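Local atomic coordinates of TSSL (Francisella novicida, PDB entry 4ACK), a protein that probably helps to build the membrane-anchored part of the type VI secretion machine, as a member of the DotU family. Residues F63-M74 with W86-R96; Y53-I61 with N114-Q122. All coordinates share one frame; numbering follows the deposited sequence.

Interaction 1 (F63-M74 with W86-R96); sequences FPLLAYVDEKLM and WSLLQLEYYDR
Asp-70 sends its carboxylate to the start of helix 89-94 because CG stands anti to the carbonyl carbon, chi1 -74°. Trp-86 has CG anti to its own backbone N, chi1 -169°, and this brings the indole N-H to the same carboxylate. The motif is a buried aspartate of one helix receiving the N-terminal N-H groups of another, in the all-helical DotU fold. The short axes are 8.8 Å apart and run roughly antiparallel.

Four hydrogen bonds grip the carboxylate. OD1 of Asp-70 takes Leu-89 N through its syn lone pair, at 2.9 Å. It also takes Trp-86 NE1 on the anti side, 28° out of the carboxylate plane. OD2 of Asp-70 accepts Gln-90 N on the syn side at 2.8 Å and Gln-90 NE2 on the anti side. The Gln-90 amide lies nearly coplanar with the carboxylate; the NE2 bond to Asp-70 and the bond from Gly-99 N to OE1 hold the amide in that rotation. The four donors and the helix N terminus would probably favour the charged form of the aspartate.

Apolar contacts continue along the helix on both sides of Asp-70. Leu-66 is a knob among Leu-89, Gln-90, Tyr-93 and Tyr-94. Its CD1 lies 3.6 Å from Tyr-93 CB and also meets the edge of the Tyr-94 ring. Phe-63 slides past Tyr-94, with Tyr-94 CB at the edge of its ring, and Arg-96 CG comes within 3.5 Å of Phe-63 CE2. Ile-42 of helix 30-52 backs Leu-66, and Val-103 of helix 99-112 backs Ala-67 and Phe-63. At the other end Met-74 CE touches Leu-88 CD2. Leu-73 lies over one face of the indole, its CG 3.5 Å from the centroid of the Trp-86 six-membered ring, in a CH-pi contact.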
# COMPACT_ATOMS: atom_id res chain seq x y z
N PHE A 63 -1.82 -5.89 1.45
CA PHE A 63 -0.47 -5.96 0.82
C PHE A 63 -0.09 -4.68 0.00
O PHE A 63 1.01 -4.20 0.12
CB PHE A 63 -0.36 -7.19 -0.07
CG PHE A 63 0.99 -7.32 -0.69
CD1 PHE A 63 1.29 -6.64 -1.89
CD2 PHE A 63 1.98 -8.06 -0.05
CE1 PHE A 63 2.58 -6.76 -2.46
CE2 PHE A 63 3.29 -8.17 -0.62
CZ PHE A 63 3.57 -7.53 -1.80
N PRO A 64 -0.99 -4.18 -0.86
CA PRO A 64 -0.61 -3.03 -1.63
C PRO A 64 -0.32 -1.81 -0.78
O PRO A 64 0.44 -0.95 -1.21
CB PRO A 64 -1.85 -2.75 -2.50
CG PRO A 64 -2.51 -4.14 -2.64
CD PRO A 64 -2.28 -4.75 -1.28
N LEU A 65 -0.98 -1.67 0.38
CA LEU A 65 -0.73 -0.53 1.24
C LEU A 65 0.63 -0.67 1.82
O LEU A 65 1.36 0.32 1.88
CB LEU A 65 -1.80 -0.43 2.36
CG LEU A 65 -1.54 0.65 3.40
CD1 LEU A 65 -1.67 1.98 2.64
CD2 LEU A 65 -2.60 0.50 4.53
N LEU A 66 1.01 -1.86 2.23
CA LEU A 66 2.38 -2.09 2.70
C LEU A 66 3.47 -1.85 1.65
O LEU A 66 4.59 -1.38 1.98
CB LEU A 66 2.57 -3.52 3.17
CG LEU A 66 1.59 -4.06 4.21
CD1 LEU A 66 2.02 -5.46 4.64
CD2 LEU A 66 1.45 -3.15 5.40
N ALA A 67 3.19 -2.29 0.43
CA ALA A 67 4.09 -2.08 -0.69
C ALA A 67 4.23 -0.58 -1.01
O ALA A 67 5.32 -0.11 -1.37
CB ALA A 67 3.58 -2.81 -1.91
N TYR A 68 3.12 0.17 -0.92
CA TYR A 68 3.18 1.59 -1.08
C TYR A 68 4.10 2.24 0.02
O TYR A 68 5.00 3.05 -0.30
CB TYR A 68 1.77 2.17 -1.09
CG TYR A 68 1.74 3.67 -0.81
CD1 TYR A 68 1.70 4.17 0.53
CD2 TYR A 68 1.86 4.58 -1.84
CE1 TYR A 68 1.74 5.58 0.80
CE2 TYR A 68 1.89 5.97 -1.62
CZ TYR A 68 1.81 6.47 -0.30
OH TYR A 68 1.81 7.84 -0.15
N VAL A 69 3.89 1.87 1.29
CA VAL A 69 4.69 2.41 2.38
C VAL A 69 6.18 2.04 2.18
O VAL A 69 7.06 2.92 2.24
CB VAL A 69 4.25 1.90 3.75
CG1 VAL A 69 5.22 2.41 4.81
CG2 VAL A 69 2.81 2.38 4.09
N ASP A 70 6.44 0.75 1.97
CA ASP A 70 7.78 0.30 1.67
C ASP A 70 8.43 1.10 0.54
O ASP A 70 9.59 1.48 0.66
CB ASP A 70 7.81 -1.17 1.33
CG ASP A 70 7.64 -2.05 2.53
OD1 ASP A 70 7.78 -1.57 3.70
OD2 ASP A 70 7.34 -3.25 2.30
N GLU A 71 7.67 1.38 -0.54
CA GLU A 71 8.24 2.02 -1.71
C GLU A 71 8.68 3.46 -1.39
O GLU A 71 9.66 3.98 -1.91
CB GLU A 71 7.21 2.10 -2.85
CG GLU A 71 7.80 2.73 -4.16
CD GLU A 71 6.84 2.66 -5.32
OE1 GLU A 71 6.56 1.52 -5.74
OE2 GLU A 71 6.35 3.73 -5.78
N LYS A 72 7.86 4.14 -0.60
CA LYS A 72 8.10 5.53 -0.32
C LYS A 72 9.30 5.63 0.67
O LYS A 72 10.15 6.51 0.54
CB LYS A 72 6.81 6.20 0.21
CG LYS A 72 5.70 6.34 -0.88
CD LYS A 72 6.29 6.68 -2.29
CE LYS A 72 5.24 6.76 -3.43
NZ LYS A 72 5.90 6.72 -4.83
N LEU A 73 9.39 4.67 1.57
CA LEU A 73 10.45 4.63 2.53
C LEU A 73 11.76 4.27 1.89
O LEU A 73 12.78 4.90 2.21
CB LEU A 73 10.12 3.67 3.68
CG LEU A 73 9.40 4.38 4.86
CD1 LEU A 73 10.46 5.19 5.63
CD2 LEU A 73 8.28 5.31 4.43
N MET A 74 11.75 3.27 0.99
CA MET A 74 12.95 2.89 0.25
C MET A 74 13.47 4.05 -0.60
O MET A 74 14.67 4.16 -0.79
CB MET A 74 12.76 1.67 -0.63
CG MET A 74 12.69 0.33 0.09
SD MET A 74 13.92 0.07 1.39
CE MET A 74 14.55 -1.52 0.93
N TRP A 86 15.14 0.63 7.39
CA TRP A 86 13.75 0.24 7.07
C TRP A 86 13.66 -1.17 6.62
O TRP A 86 13.96 -1.47 5.46
CB TRP A 86 13.17 1.08 5.95
CG TRP A 86 11.68 0.88 5.78
CD1 TRP A 86 11.04 0.16 4.79
CD2 TRP A 86 10.66 1.41 6.62
NE1 TRP A 86 9.66 0.22 4.97
CE2 TRP A 86 9.40 0.98 6.08
CE3 TRP A 86 10.67 2.20 7.79
CZ2 TRP A 86 8.18 1.32 6.67
CZ3 TRP A 86 9.43 2.55 8.37
CH2 TRP A 86 8.20 2.11 7.80
N SER A 87 13.28 -2.05 7.52
CA SER A 87 12.96 -3.41 7.13
C SER A 87 11.53 -3.45 6.46
O SER A 87 10.58 -2.82 6.95
CB SER A 87 13.06 -4.29 8.36
OG SER A 87 13.37 -5.62 7.94
N LEU A 88 11.42 -4.14 5.33
CA LEU A 88 10.20 -4.15 4.55
C LEU A 88 8.96 -4.69 5.33
O LEU A 88 8.94 -5.80 5.86
CB LEU A 88 10.42 -4.93 3.23
CG LEU A 88 11.46 -4.46 2.19
CD1 LEU A 88 11.38 -5.28 0.86
CD2 LEU A 88 11.34 -2.99 1.85
N LEU A 89 7.93 -3.88 5.39
CA LEU A 89 6.65 -4.33 5.95
C LEU A 89 6.02 -5.45 5.12
O LEU A 89 5.46 -6.42 5.65
CB LEU A 89 5.72 -3.14 5.97
CG LEU A 89 6.14 -2.10 7.01
CD1 LEU A 89 5.22 -0.92 6.94
CD2 LEU A 89 6.07 -2.74 8.37
N GLN A 90 6.13 -5.34 3.81
CA GLN A 90 5.45 -6.31 2.96
C GLN A 90 6.05 -7.71 3.23
O GLN A 90 5.37 -8.74 3.12
CB GLN A 90 5.53 -5.90 1.47
CG GLN A 90 6.88 -6.20 0.84
CD GLN A 90 7.02 -5.52 -0.48
OE1 GLN A 90 7.04 -6.18 -1.52
NE2 GLN A 90 7.07 -4.17 -0.46
N LEU A 91 7.33 -7.71 3.61
CA LEU A 91 8.04 -8.95 3.93
C LEU A 91 7.67 -9.52 5.33
O LEU A 91 7.45 -10.72 5.49
CB LEU A 91 9.56 -8.74 3.83
CG LEU A 91 10.48 -9.96 3.90
CD1 LEU A 91 10.11 -11.10 2.93
CD2 LEU A 91 11.93 -9.51 3.63
N GLU A 92 7.63 -8.64 6.35
CA GLU A 92 7.24 -9.04 7.71
C GLU A 92 5.82 -9.67 7.71
O GLU A 92 5.58 -10.67 8.38
CB GLU A 92 7.25 -7.80 8.59
CG GLU A 92 7.32 -8.07 10.06
CD GLU A 92 7.05 -6.82 10.88
OE1 GLU A 92 7.71 -5.78 10.64
OE2 GLU A 92 6.18 -6.89 11.79
N TYR A 93 4.91 -9.10 6.94
CA TYR A 93 3.49 -9.46 7.00
C TYR A 93 3.02 -10.53 6.04
O TYR A 93 2.04 -11.23 6.34
CB TYR A 93 2.66 -8.22 6.80
CG TYR A 93 2.62 -7.40 8.04
CD1 TYR A 93 1.80 -7.77 9.12
CD2 TYR A 93 3.43 -6.29 8.19
CE1 TYR A 93 1.78 -7.03 10.28
CE2 TYR A 93 3.41 -5.54 9.35
CZ TYR A 93 2.59 -5.92 10.39
OH TYR A 93 2.58 -5.17 11.54
N TYR A 94 3.71 -10.64 4.89
CA TYR A 94 3.21 -11.42 3.77
C TYR A 94 4.30 -12.25 3.10
O TYR A 94 4.09 -12.88 2.06
CB TYR A 94 2.51 -10.50 2.77
CG TYR A 94 1.12 -10.17 3.25
CD1 TYR A 94 0.15 -11.19 3.43
CD2 TYR A 94 0.79 -8.87 3.62
CE1 TYR A 94 -1.12 -10.90 3.92
CE2 TYR A 94 -0.46 -8.56 4.11
CZ TYR A 94 -1.42 -9.57 4.25
OH TYR A 94 -2.66 -9.23 4.74
N ASP A 95 5.46 -12.20 3.71
CA ASP A 95 6.56 -13.06 3.39
C ASP A 95 7.00 -12.97 1.95
O ASP A 95 7.42 -13.96 1.37
CB ASP A 95 6.22 -14.52 3.73
CG ASP A 95 7.41 -15.25 4.35
OD1 ASP A 95 7.70 -14.94 5.53
OD2 ASP A 95 8.06 -16.07 3.64
N ARG A 96 6.89 -11.79 1.36
CA ARG A 96 7.40 -11.60 0.01
C ARG A 96 7.85 -10.16 -0.14
O ARG A 96 7.50 -9.30 0.68
CB ARG A 96 6.38 -12.01 -1.05
CG ARG A 96 5.10 -11.17 -1.08
CD ARG A 96 4.02 -11.87 -1.89
NE ARG A 96 4.42 -11.99 -3.28
CZ ARG A 96 3.80 -12.73 -4.19
NH1 ARG A 96 2.76 -13.48 -3.86
NH2 ARG A 96 4.25 -12.75 -5.42
O HOH W 1 7.01 -1.69 -2.78

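Interaction 2 (Y53-I61 with N114-Q122); sequences YSETVCKYI and NIYPQICYQ
Tyr-53 and Pro-117 meet where two helices begin side by side. Helices 55-61 and 118-122 run roughly parallel, at 25°, with their short axes 9.4 Å apart. The CA atoms of Ile-61 and Cys-120 approach to 5.3 Å, whereas those of Val-57 and Tyr-116 stay 7.5 Å apart. Ser-54 is the N-cap of helix 55-79, and its OG accepts a weak bond from Val-57 N.

No direct hydrogen bond crosses between the segments. A single water joins the backbones by donating to Tyr-60 O at 2.6 Å and to Cys-120 O. The rest is apolar packing between the first turns of two roughly parallel helices and the residues leading into them. Pro-117 lies over one face of the Tyr-53 ring, its CG 4.0 Å from the ring centroid in a CH-pi contact. The same CG meets Val-57 CG1 at 3.7 Å, so the proline touches both the tyrosine and the valine. The other methyl of Val-57, CG2, reaches the edge of the Tyr-116 ring. The rings of Tyr-60 and Tyr-116 meet obliquely, with planes at 39°. Here Tyr-116 OH lies near the Tyr-60 ring plane, 3.7 Å from CE2 of Tyr-60.

Further along, CG1 of Ile-61 is anti to the carbonyl carbon, chi1 -72°. This torsion carries CG1 to Cys-120 SG, and the extended chain beyond it brings CD1 of Ile-61 to within 3.6 Å of Ile-119 CG2. The two isoleucines cross at about a right angle.

Three other helices touch the pair. Helix 99-112 packs on Tyr-60 and Tyr-116 through Ile-110, and its Asn-109 bonds Tyr-60 OH. Tyr-53 OH is hydrogen-bonded to Asp-3, in the loop just before helix 4-20. That helix packs against Ile-119, and helix 30-52 reaches Ile-61 through Leu-49.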
# COMPACT_ATOMS: atom_id res chain seq x y z
N TYR A 53 -13.99 -10.79 5.64
CA TYR A 53 -13.44 -11.11 4.29
C TYR A 53 -12.55 -12.32 4.38
O TYR A 53 -12.00 -12.61 5.45
CB TYR A 53 -12.67 -9.91 3.71
CG TYR A 53 -13.58 -8.76 3.42
CD1 TYR A 53 -14.74 -8.94 2.64
CD2 TYR A 53 -13.33 -7.46 3.95
CE1 TYR A 53 -15.63 -7.88 2.40
CE2 TYR A 53 -14.19 -6.38 3.67
CZ TYR A 53 -15.32 -6.60 2.91
OH TYR A 53 -16.17 -5.54 2.65
N SER A 54 -12.39 -13.03 3.27
CA SER A 54 -11.43 -14.15 3.27
C SER A 54 -10.00 -13.60 3.43
O SER A 54 -9.73 -12.41 3.26
CB SER A 54 -11.47 -14.92 1.95
OG SER A 54 -11.27 -14.03 0.86
N GLU A 55 -9.07 -14.50 3.71
CA GLU A 55 -7.68 -14.17 3.81
C GLU A 55 -7.15 -13.56 2.55
O GLU A 55 -6.32 -12.62 2.62
CB GLU A 55 -6.84 -15.43 4.10
CG GLU A 55 -7.14 -16.07 5.49
CD GLU A 55 -5.87 -16.28 6.29
OE1 GLU A 55 -4.90 -15.49 6.07
OE2 GLU A 55 -5.84 -17.24 7.10
N THR A 56 -7.57 -14.08 1.40
CA THR A 56 -7.07 -13.56 0.10
C THR A 56 -7.50 -12.11 -0.10
O THR A 56 -6.69 -11.22 -0.42
CB THR A 56 -7.57 -14.43 -1.09
OG1 THR A 56 -7.09 -15.75 -0.93
CG2 THR A 56 -7.12 -13.88 -2.45
N VAL A 57 -8.78 -11.84 0.14
CA VAL A 57 -9.33 -10.46 0.04
C VAL A 57 -8.62 -9.51 1.04
O VAL A 57 -8.22 -8.41 0.67
CB VAL A 57 -10.88 -10.43 0.17
CG1 VAL A 57 -11.38 -9.02 0.34
CG2 VAL A 57 -11.52 -11.11 -1.08
N CYS A 58 -8.43 -9.94 2.27
CA CYS A 58 -7.72 -9.12 3.24
C CYS A 58 -6.31 -8.81 2.72
O CYS A 58 -5.89 -7.66 2.71
CB CYS A 58 -7.67 -9.82 4.58
SG CYS A 58 -9.32 -10.00 5.36
N LYS A 59 -5.60 -9.85 2.26
CA LYS A 59 -4.31 -9.61 1.59
C LYS A 59 -4.39 -8.65 0.40
O LYS A 59 -3.52 -7.80 0.24
CB LYS A 59 -3.64 -10.92 1.19
CG LYS A 59 -2.39 -10.75 0.25
CD LYS A 59 -1.71 -12.12 0.02
CE LYS A 59 -2.52 -12.88 -1.10
NZ LYS A 59 -1.77 -14.01 -1.58
N TYR A 60 -5.41 -8.75 -0.43
CA TYR A 60 -5.47 -7.86 -1.55
C TYR A 60 -5.61 -6.38 -1.15
O TYR A 60 -5.38 -5.47 -1.95
CB TYR A 60 -6.61 -8.25 -2.48
CG TYR A 60 -6.34 -9.46 -3.36
CD1 TYR A 60 -5.18 -10.25 -3.20
CD2 TYR A 60 -7.28 -9.83 -4.31
CE1 TYR A 60 -4.94 -11.33 -4.01
CE2 TYR A 60 -7.06 -10.93 -5.14
CZ TYR A 60 -5.90 -11.66 -4.99
OH TYR A 60 -5.72 -12.71 -5.85
N ILE A 61 -6.09 -6.14 0.05
CA ILE A 61 -6.35 -4.79 0.48
C ILE A 61 -5.10 -4.34 1.24
O ILE A 61 -4.63 -3.28 0.98
CB ILE A 61 -7.57 -4.75 1.42
CG1 ILE A 61 -8.84 -4.98 0.63
CG2 ILE A 61 -7.64 -3.41 2.24
CD1 ILE A 61 -9.96 -5.52 1.55
N ASN A 114 -15.48 -9.68 -11.33
CA ASN A 114 -16.26 -8.76 -10.55
C ASN A 114 -16.80 -9.33 -9.26
O ASN A 114 -17.95 -9.14 -8.95
CB ASN A 114 -17.41 -8.32 -11.40
CG ASN A 114 -17.82 -6.95 -11.10
OD1 ASN A 114 -18.49 -6.70 -10.10
ND2 ASN A 114 -17.40 -6.03 -11.93
N ILE A 115 -15.95 -9.96 -8.49
CA ILE A 115 -16.30 -10.52 -7.19
C ILE A 115 -15.91 -9.72 -5.92
O ILE A 115 -16.36 -10.04 -4.83
CB ILE A 115 -15.78 -12.00 -7.01
CG1 ILE A 115 -14.32 -12.14 -7.43
CG2 ILE A 115 -16.71 -13.01 -7.74
CD1 ILE A 115 -13.69 -13.49 -7.08
N TYR A 116 -15.13 -8.65 -6.07
CA TYR A 116 -14.43 -8.12 -4.90
C TYR A 116 -15.13 -6.96 -4.24
O TYR A 116 -15.77 -6.19 -4.92
CB TYR A 116 -13.03 -7.70 -5.33
CG TYR A 116 -12.21 -8.87 -5.77
CD1 TYR A 116 -11.54 -9.65 -4.83
CD2 TYR A 116 -12.13 -9.21 -7.12
CE1 TYR A 116 -10.78 -10.76 -5.25
CE2 TYR A 116 -11.36 -10.29 -7.54
CZ TYR A 116 -10.68 -11.04 -6.62
OH TYR A 116 -9.95 -12.09 -7.07
N PRO A 117 -14.98 -6.81 -2.91
CA PRO A 117 -15.61 -5.65 -2.29
C PRO A 117 -15.00 -4.35 -2.79
O PRO A 117 -13.86 -4.34 -3.24
CB PRO A 117 -15.26 -5.80 -0.82
CG PRO A 117 -14.14 -6.82 -0.77
CD PRO A 117 -14.38 -7.72 -1.93
N GLN A 118 -15.76 -3.27 -2.69
CA GLN A 118 -15.35 -1.96 -3.21
C GLN A 118 -14.04 -1.44 -2.60
O GLN A 118 -13.27 -0.80 -3.27
CB GLN A 118 -16.45 -0.93 -2.96
CG GLN A 118 -16.26 0.32 -3.79
CD GLN A 118 -16.61 0.08 -5.27
OE1 GLN A 118 -16.76 -1.07 -5.75
NE2 GLN A 118 -16.76 1.17 -5.99
N ILE A 119 -13.81 -1.74 -1.33
CA ILE A 119 -12.56 -1.38 -0.67
C ILE A 119 -11.24 -1.89 -1.40
O ILE A 119 -10.16 -1.25 -1.27
CB ILE A 119 -12.58 -1.77 0.83
CG1 ILE A 119 -11.33 -1.19 1.52
CG2 ILE A 119 -12.71 -3.31 1.04
CD1 ILE A 119 -11.38 -1.18 3.03
N CYS A 120 -11.32 -3.04 -2.10
CA CYS A 120 -10.17 -3.53 -2.93
C CYS A 120 -9.76 -2.49 -3.95
O CYS A 120 -8.60 -2.11 -3.99
CB CYS A 120 -10.49 -4.85 -3.64
SG CYS A 120 -10.59 -6.18 -2.46
N TYR A 121 -10.72 -2.02 -4.76
CA TYR A 121 -10.50 -1.00 -5.77
C TYR A 121 -10.10 0.40 -5.22
O TYR A 121 -9.38 1.17 -5.93
CB TYR A 121 -11.74 -0.88 -6.66
CG TYR A 121 -12.19 -2.24 -7.20
CD1 TYR A 121 -13.03 -3.07 -6.45
CD2 TYR A 121 -11.71 -2.73 -8.44
CE1 TYR A 121 -13.45 -4.37 -6.94
CE2 TYR A 121 -12.10 -4.03 -8.93
CZ TYR A 121 -12.96 -4.84 -8.17
OH TYR A 121 -13.31 -6.14 -8.62
N GLN A 122 -10.64 0.76 -4.03
CA GLN A 122 -10.41 2.06 -3.41
C GLN A 122 -9.01 2.07 -2.87
O GLN A 122 -8.34 3.08 -2.89
CB GLN A 122 -11.38 2.32 -2.22
CG GLN A 122 -12.87 2.41 -2.66
CD GLN A 122 -13.86 2.57 -1.47
OE1 GLN A 122 -13.88 1.76 -0.52
NE2 GLN A 122 -14.69 3.62 -1.54
O HOH W 2 -7.14 -4.57 -3.68

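In the fold
After helices 4-20 and 30-52, the chain enters helix 55-79, which serves both contacts. Its start, with the two residues before it (53-61), supplies one side of interaction 2, and its middle, 63-74, one side of interaction 1. The chain then turns back, and 86-96 closes the short loop of interaction 1. Helix 99-112 follows before 114-122 closes the longer loop of interaction 2. Interaction 1 is therefore nested inside interaction 2. Their centres are about 18 Å apart, yet they touch where Tyr-94 packs on Lys-59 and Cys-58. Together they tie helix 55-79 to the short helix 89-94 and to helix 118-129.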